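Local coordinates for uracil-DNA glycosylase (Nitratifractor salsuginis, PDB 5X3G), which is a single-chain alpha/beta protein of the uracil-DNA glycosylase superfamily, with a short central parallel sheet packed between helices, at residues I74-D79 / L167-L172; G95-I100 / R108-A113. All coordinates share one frame; numbering follows the deposited sequence.

Contact 1: I74-D79 / L167-L172; sequences ILFGQD and LNMALL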
loop_
_atom_site.group_PDB
_atom_site.type_symbol
_atom_site.label_atom_id
_atom_site.label_comp_id
_atom_site.label_asym_id
_atom_site.label_seq_id
_atom_site.Cartn_x
_atom_site.Cartn_y
_atom_site.Cartn_z
ATOM N N ILE A 74 -4.416 -7.674 -2.021
ATOM C CA ILE A 74 -4.574 -6.521 -1.142
ATOM C C ILE A 74 -3.408 -6.548 -0.167
ATOM O O ILE A 74 -3.396 -7.355 0.770
ATOM C CB ILE A 74 -5.914 -6.525 -0.391
ATOM C CG1 ILE A 74 -7.081 -6.637 -1.374
ATOM C CG2 ILE A 74 -6.047 -5.271 0.463
ATOM C CD1 ILE A 74 -8.434 -6.492 -0.716
ATOM N N LEU A 75 -2.427 -5.680 -0.389
ATOM C CA LEU A 75 -1.248 -5.584 0.459
ATOM C C LEU A 75 -1.501 -4.532 1.530
ATOM O O LEU A 75 -1.767 -3.368 1.208
ATOM C CB LEU A 75 -0.020 -5.232 -0.382
ATOM C CG LEU A 75 1.375 -5.363 0.239
ATOM C CD1 LEU A 75 2.384 -5.485 -0.879
ATOM C CD2 LEU A 75 1.722 -4.172 1.120
ATOM N N PHE A 76 -1.397 -4.931 2.794
ATOM C CA PHE A 76 -1.799 -4.067 3.895
ATOM C C PHE A 76 -0.636 -3.264 4.464
ATOM O O PHE A 76 0.514 -3.710 4.488
ATOM C CB PHE A 76 -2.438 -4.881 5.021
ATOM C CG PHE A 76 -3.871 -5.258 4.766
ATOM C CD1 PHE A 76 -4.898 -4.380 5.072
ATOM C CD2 PHE A 76 -4.194 -6.499 4.238
ATOM C CE1 PHE A 76 -6.220 -4.725 4.848
ATOM C CE2 PHE A 76 -5.515 -6.851 4.011
ATOM C CZ PHE A 76 -6.530 -5.961 4.316
ATOM N N GLY A 77 -0.965 -2.048 4.912
ATOM C CA GLY A 77 -0.143 -1.324 5.852
ATOM C C GLY A 77 -0.995 -0.895 7.035
ATOM O O GLY A 77 -2.206 -1.118 7.063
ATOM N N GLN A 78 -0.341 -0.282 8.020
ATOM C CA GLN A 78 -1.055 0.184 9.204
ATOM C C GLN A 78 -1.809 1.477 8.925
ATOM O O GLN A 78 -3.042 1.496 8.893
ATOM C CB GLN A 78 -0.090 0.380 10.376
ATOM C CG GLN A 78 0.216 -0.893 11.136
ATOM C CD GLN A 78 -0.951 -1.335 11.999
ATOM O OE1 GLN A 78 -1.838 -2.058 11.545
ATOM N NE2 GLN A 78 -0.960 -0.889 13.250
ATOM N N ASP A 79 -1.068 2.558 8.719
ATOM C CA ASP A 79 -1.642 3.879 8.515
ATOM C C ASP A 79 -0.604 4.725 7.790
ATOM O O ASP A 79 0.558 4.310 7.665
ATOM C CB ASP A 79 -2.066 4.513 9.856
ATOM C CG ASP A 79 -0.886 4.842 10.752
ATOM O OD1 ASP A 79 0.146 4.145 10.662
ATOM O OD2 ASP A 79 -1.004 5.788 11.557
ATOM N N LEU A 167 -3.430 -1.056 0.543
ATOM C CA LEU A 167 -4.481 -0.619 1.454
ATOM C C LEU A 167 -3.944 -0.498 2.876
ATOM O O LEU A 167 -3.508 -1.491 3.464
ATOM C CB LEU A 167 -5.656 -1.596 1.408
ATOM C CG LEU A 167 -6.841 -1.301 2.327
ATOM C CD1 LEU A 167 -7.432 0.067 2.018
ATOM C CD2 LEU A 167 -7.888 -2.396 2.203
ATOM N N ASN A 168 -3.986 0.715 3.424
ATOM C CA ASN A 168 -3.677 0.953 4.829
ATOM C C ASN A 168 -4.906 0.683 5.691
ATOM O O ASN A 168 -6.045 0.873 5.254
ATOM C CB ASN A 168 -3.197 2.391 5.047
ATOM C CG ASN A 168 -1.709 2.561 4.786
ATOM O OD1 ASN A 168 -0.912 1.673 5.075
ATOM N ND2 ASN A 168 -1.335 3.704 4.229
HETATM N N MSE A 169 -4.667 0.235 6.923
HETATM C CA MSE A 169 -5.752 -0.096 7.853
HETATM C C MSE A 169 -6.573 1.140 8.209
HETATM O O MSE A 169 -7.797 1.068 8.336
HETATM C CB MSE A 169 -5.203 -0.749 9.122
HETATM C CG MSE A 169 -4.607 -2.123 8.894
HETATM SE SE MSE A 169 -5.961 -3.413 8.353
HETATM C CE MSE A 169 -5.810 -4.641 9.861
ATOM N N ALA A 170 -5.890 2.268 8.383
ATOM C CA ALA A 170 -6.516 3.580 8.451
ATOM C C ALA A 170 -5.958 4.435 7.322
ATOM O O ALA A 170 -4.763 4.373 7.022
ATOM C CB ALA A 170 -6.268 4.257 9.805
ATOM N N LEU A 171 -6.820 5.231 6.695
ATOM C CA LEU A 171 -6.435 5.996 5.516
ATOM C C LEU A 171 -5.891 7.383 5.837
ATOM O O LEU A 171 -5.495 8.101 4.913
ATOM C CB LEU A 171 -7.625 6.130 4.559
ATOM C CG LEU A 171 -8.251 4.832 4.047
ATOM C CD1 LEU A 171 -9.261 5.134 2.947
ATOM C CD2 LEU A 171 -7.188 3.857 3.558
ATOM N N LEU A 172 -5.854 7.783 7.107
ATOM C CA LEU A 172 -5.344 9.102 7.451
ATOM C C LEU A 172 -4.535 9.027 8.736
ATOM O O LEU A 172 -4.687 8.106 9.541
ATOM C CB LEU A 172 -6.480 10.134 7.569
ATOM C CG LEU A 172 -7.596 9.968 8.608
ATOM C CD1 LEU A 172 -7.152 10.362 10.013
ATOM C CD2 LEU A 172 -8.818 10.771 8.183
HETATM O O HOH W 1 -3.427 6.969 11.954
#
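Phe76 and the selenomethionine Met169 meet through matching first torsions. CG of Phe76 is anti to the carbonyl carbon and beside the backbone N (chi1 -79°). Met169 starts the same way (chi1 -68°), and its chain then bends at chi2 and chi3. Its SE ends 3.6 Å from Phe76 CD1. SE is 4.5 Å from the centroid of the Phe76 ring and 52° off the ring normal, an oblique Met-aromatic contact. Leu167 runs alongside the ring, with its CD2 3.9 Å from Phe76 CE1. Ile74 CG2 packs against Leu167 CB and also lies over one face of the ring, toward the rim.

The backbones pair in parallel. Leu167 N donates to Leu75 O at 2.9 Å, and Gly77 N donates to Leu167 O at 3.0 Å. Leu167 is thus gripped by the residues before and after Phe76. The pairing continues past the strand ends. Met169 N donates to Gly77 O at 2.8 Å, and weakly to Gln78 O. Ala170 N donates to Gln78 O. Asn168 points to the other face of the sheet from Phe76 and Leu167. Its OD1 lies 3.2 Å from Gly77 CA, an approach possible because Gly77 has no CB on that face. One water donates to both Asp79 OD2 and Leu172 O, and OD2 also bonds Ser179 OG.

Gly77, Gln78 and Asp79 begin the Gly-Gln-Asp-Pro motif of family 1 enzymes, which in relatives forms part of the active-site region. Strand 73-77 lies between strands 164-168 and 203-207. Phe76 also packs on Leu204 and Leu206 of strand 203-207. Helix 179-196 meets Leu167 and Ala170, and helix 40-48 packs on Leu172.

Contact 2: G95-I100 / R108-A113; sequences GRVREI and REVNRA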
loop_
_atom_site.group_PDB
_atom_site.type_symbol
_atom_site.label_atom_id
_atom_site.label_comp_id
_atom_site.label_asym_id
_atom_site.label_seq_id
_atom_site.Cartn_x
_atom_site.Cartn_y
_atom_site.Cartn_z
ATOM N N GLY A 95 6.243 8.563 -0.181
ATOM C CA GLY A 95 6.268 9.711 -1.069
ATOM C C GLY A 95 7.543 10.531 -1.024
ATOM O O GLY A 95 7.721 11.400 -1.883
ATOM N N ARG A 96 8.420 10.297 -0.042
ATOM C CA ARG A 96 9.720 10.964 -0.058
ATOM C C ARG A 96 10.596 10.455 -1.189
ATOM O O ARG A 96 11.397 11.216 -1.744
ATOM C CB ARG A 96 10.455 10.769 1.268
ATOM C CG ARG A 96 9.983 11.653 2.392
ATOM C CD ARG A 96 10.868 11.509 3.617
ATOM N NE ARG A 96 12.250 11.876 3.325
ATOM C CZ ARG A 96 12.711 13.123 3.330
ATOM N NH1 ARG A 96 11.900 14.132 3.615
ATOM N NH2 ARG A 96 13.986 13.362 3.050
ATOM N N VAL A 97 10.468 9.181 -1.535
ATOM C CA VAL A 97 11.336 8.567 -2.529
ATOM C C VAL A 97 10.861 8.962 -3.917
ATOM O O VAL A 97 9.673 8.844 -4.241
ATOM C CB VAL A 97 11.354 7.039 -2.370
ATOM C CG1 VAL A 97 12.343 6.430 -3.342
ATOM C CG2 VAL A 97 11.688 6.649 -0.936
ATOM N N ARG A 98 11.789 9.440 -4.741
ATOM C CA ARG A 98 11.509 9.671 -6.148
ATOM C C ARG A 98 12.395 8.759 -6.983
ATOM O O ARG A 98 11.935 7.725 -7.481
ATOM C CB ARG A 98 11.717 11.143 -6.503
ATOM C CG ARG A 98 10.588 12.036 -6.009
ATOM C CD ARG A 98 10.859 13.498 -6.292
ATOM N NE ARG A 98 12.002 13.992 -5.530
ATOM C CZ ARG A 98 12.384 15.263 -5.502
ATOM N NH1 ARG A 98 11.707 16.173 -6.190
ATOM N NH2 ARG A 98 13.436 15.628 -4.782
ATOM N N GLU A 99 13.670 9.113 -7.120
ATOM C CA GLU A 99 14.604 8.260 -7.839
ATOM C C GLU A 99 14.928 7.018 -7.016
ATOM O O GLU A 99 15.143 7.094 -5.803
ATOM C CB GLU A 99 15.890 9.021 -8.169
ATOM C CG GLU A 99 15.739 10.119 -9.226
ATOM C CD GLU A 99 14.915 11.295 -8.742
ATOM O OE1 GLU A 99 15.058 11.675 -7.560
ATOM O OE2 GLU A 99 14.120 11.839 -9.538
ATOM N N ILE A 100 14.956 5.865 -7.685
ATOM C CA ILE A 100 15.259 4.616 -6.995
ATOM C C ILE A 100 16.762 4.434 -6.839
ATOM O O ILE A 100 17.243 4.034 -5.773
ATOM C CB ILE A 100 14.625 3.426 -7.740
ATOM C CG1 ILE A 100 13.102 3.566 -7.790
ATOM C CG2 ILE A 100 15.029 2.106 -7.088
ATOM C CD1 ILE A 100 12.438 3.539 -6.432
ATOM N N ARG A 108 19.518 7.906 -1.788
ATOM C CA ARG A 108 19.515 8.195 -0.359
ATOM C C ARG A 108 18.134 7.974 0.245
ATOM O O ARG A 108 18.011 7.435 1.352
ATOM C CB ARG A 108 19.987 9.628 -0.114
ATOM N N GLU A 109 17.080 8.370 -0.472
ATOM C CA GLU A 109 15.734 8.230 0.072
ATOM C C GLU A 109 15.298 6.771 0.137
ATOM O O GLU A 109 14.540 6.397 1.037
ATOM C CB GLU A 109 14.744 9.052 -0.752
ATOM C CG GLU A 109 14.800 10.546 -0.462
ATOM C CD GLU A 109 14.639 10.868 1.013
ATOM O OE1 GLU A 109 15.347 11.776 1.502
ATOM O OE2 GLU A 109 13.805 10.223 1.684
ATOM N N VAL A 110 15.756 5.937 -0.798
ATOM C CA VAL A 110 15.483 4.505 -0.701
ATOM C C VAL A 110 16.189 3.921 0.514
ATOM O O VAL A 110 15.602 3.160 1.293
ATOM C CB VAL A 110 15.904 3.782 -1.994
ATOM C CG1 VAL A 110 15.866 2.273 -1.796
ATOM C CG2 VAL A 110 15.007 4.181 -3.146
ATOM N N ASN A 111 17.462 4.280 0.698
ATOM C CA ASN A 111 18.232 3.741 1.814
ATOM C C ASN A 111 17.638 4.162 3.151
ATOM O O ASN A 111 17.652 3.388 4.114
ATOM C CB ASN A 111 19.692 4.186 1.719
ATOM C CG ASN A 111 20.519 3.296 0.809
ATOM O OD1 ASN A 111 21.567 3.704 0.309
ATOM N ND2 ASN A 111 20.049 2.072 0.589
ATOM N N ARG A 112 17.113 5.387 3.228
ATOM C CA ARG A 112 16.514 5.847 4.477
ATOM C C ARG A 112 15.271 5.033 4.828
ATOM O O ARG A 112 15.043 4.718 6.000
ATOM C CB ARG A 112 16.179 7.337 4.381
ATOM C CG ARG A 112 15.479 7.885 5.613
ATOM C CD ARG A 112 15.044 9.334 5.446
ATOM N NE ARG A 112 16.172 10.264 5.432
ATOM C CZ ARG A 112 16.052 11.585 5.543
ATOM N NH1 ARG A 112 14.853 12.134 5.686
ATOM N NH2 ARG A 112 17.131 12.354 5.518
ATOM N N ALA A 113 14.466 4.673 3.830
ATOM C CA ALA A 113 13.217 3.938 4.044
ATOM C C ALA A 113 13.530 2.447 4.109
ATOM O O ALA A 113 13.488 1.731 3.105
ATOM C CB ALA A 113 12.211 4.250 2.943
#
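Val110 presses its CG2 against Val97 CG1 at 3.5 Å, tighter than a usual carbon contact. The same methyl lies 3.5 Å from Ile100 O and 4.2 Å from Ile100 CD1. Val110 puts CG1 anti to the backbone N (chi1 169°), which leaves CG2 beside that N and turned to the loop. Val97 CG2 rests on the helix backbone, 3.5 Å from Glu109 O. This side is buried. Met152 packs on Val97 and Ile100, and Ile120 packs on Ile100 and Val110.

The other side is polar and nearer solvent. Arg96 grips Glu109 side-on in a two-nitrogen salt bridge. Arg96 NE donates to Glu109 OE2 at 2.8 Å, and Arg96 NH2 to Glu109 OE1 at 2.6 Å. Both nitrogens approach from above the carboxylate plane, and the two flat groups are steeply inclined (64°). Arg112, which is exposed, lays its guanidinium almost parallel to that of Arg96 (9° apart). Arg112 NH1 lies over one face of the Arg96 guanidinium, 3.0 Å from Arg96 NH2, with no hydrogen bond between them. Glu109 OE1 sits over the centre of the Arg112 group, so both arginines gather round one carboxylate. Its charge probably eases their closeness. The remaining guanidinium nitrogen of Arg96, NH1, has a second salt-bridge partner in Glu85.

Loop 95-100 and helix 108-112 thus flank a two-stranded antiparallel beta hairpin and pack against each other.

Overall arrangement
After the N-terminal helices 11-20, 28-35 and 40-48, the chain enters the central sheet on strand 73-77, the first half of contact 1. It then leaves the sheet and reaches loop 95-100. A brief excursion through strands 101-102 and 105-106 leads to helix 108-112, which closes contact 2. Helices 114-126, 137-141 and 152-161 follow before strand 164-168 returns to complete contact 1. The short closure of contact 2 therefore falls wholly within the long one of contact 1. Their centres are about 20 Å apart and they do not touch. Contact 1 joins strands 73-77 and 164-168 of the central sheet; contact 2 joins loop 95-100 to helix 108-112, farther from the centre of the chain.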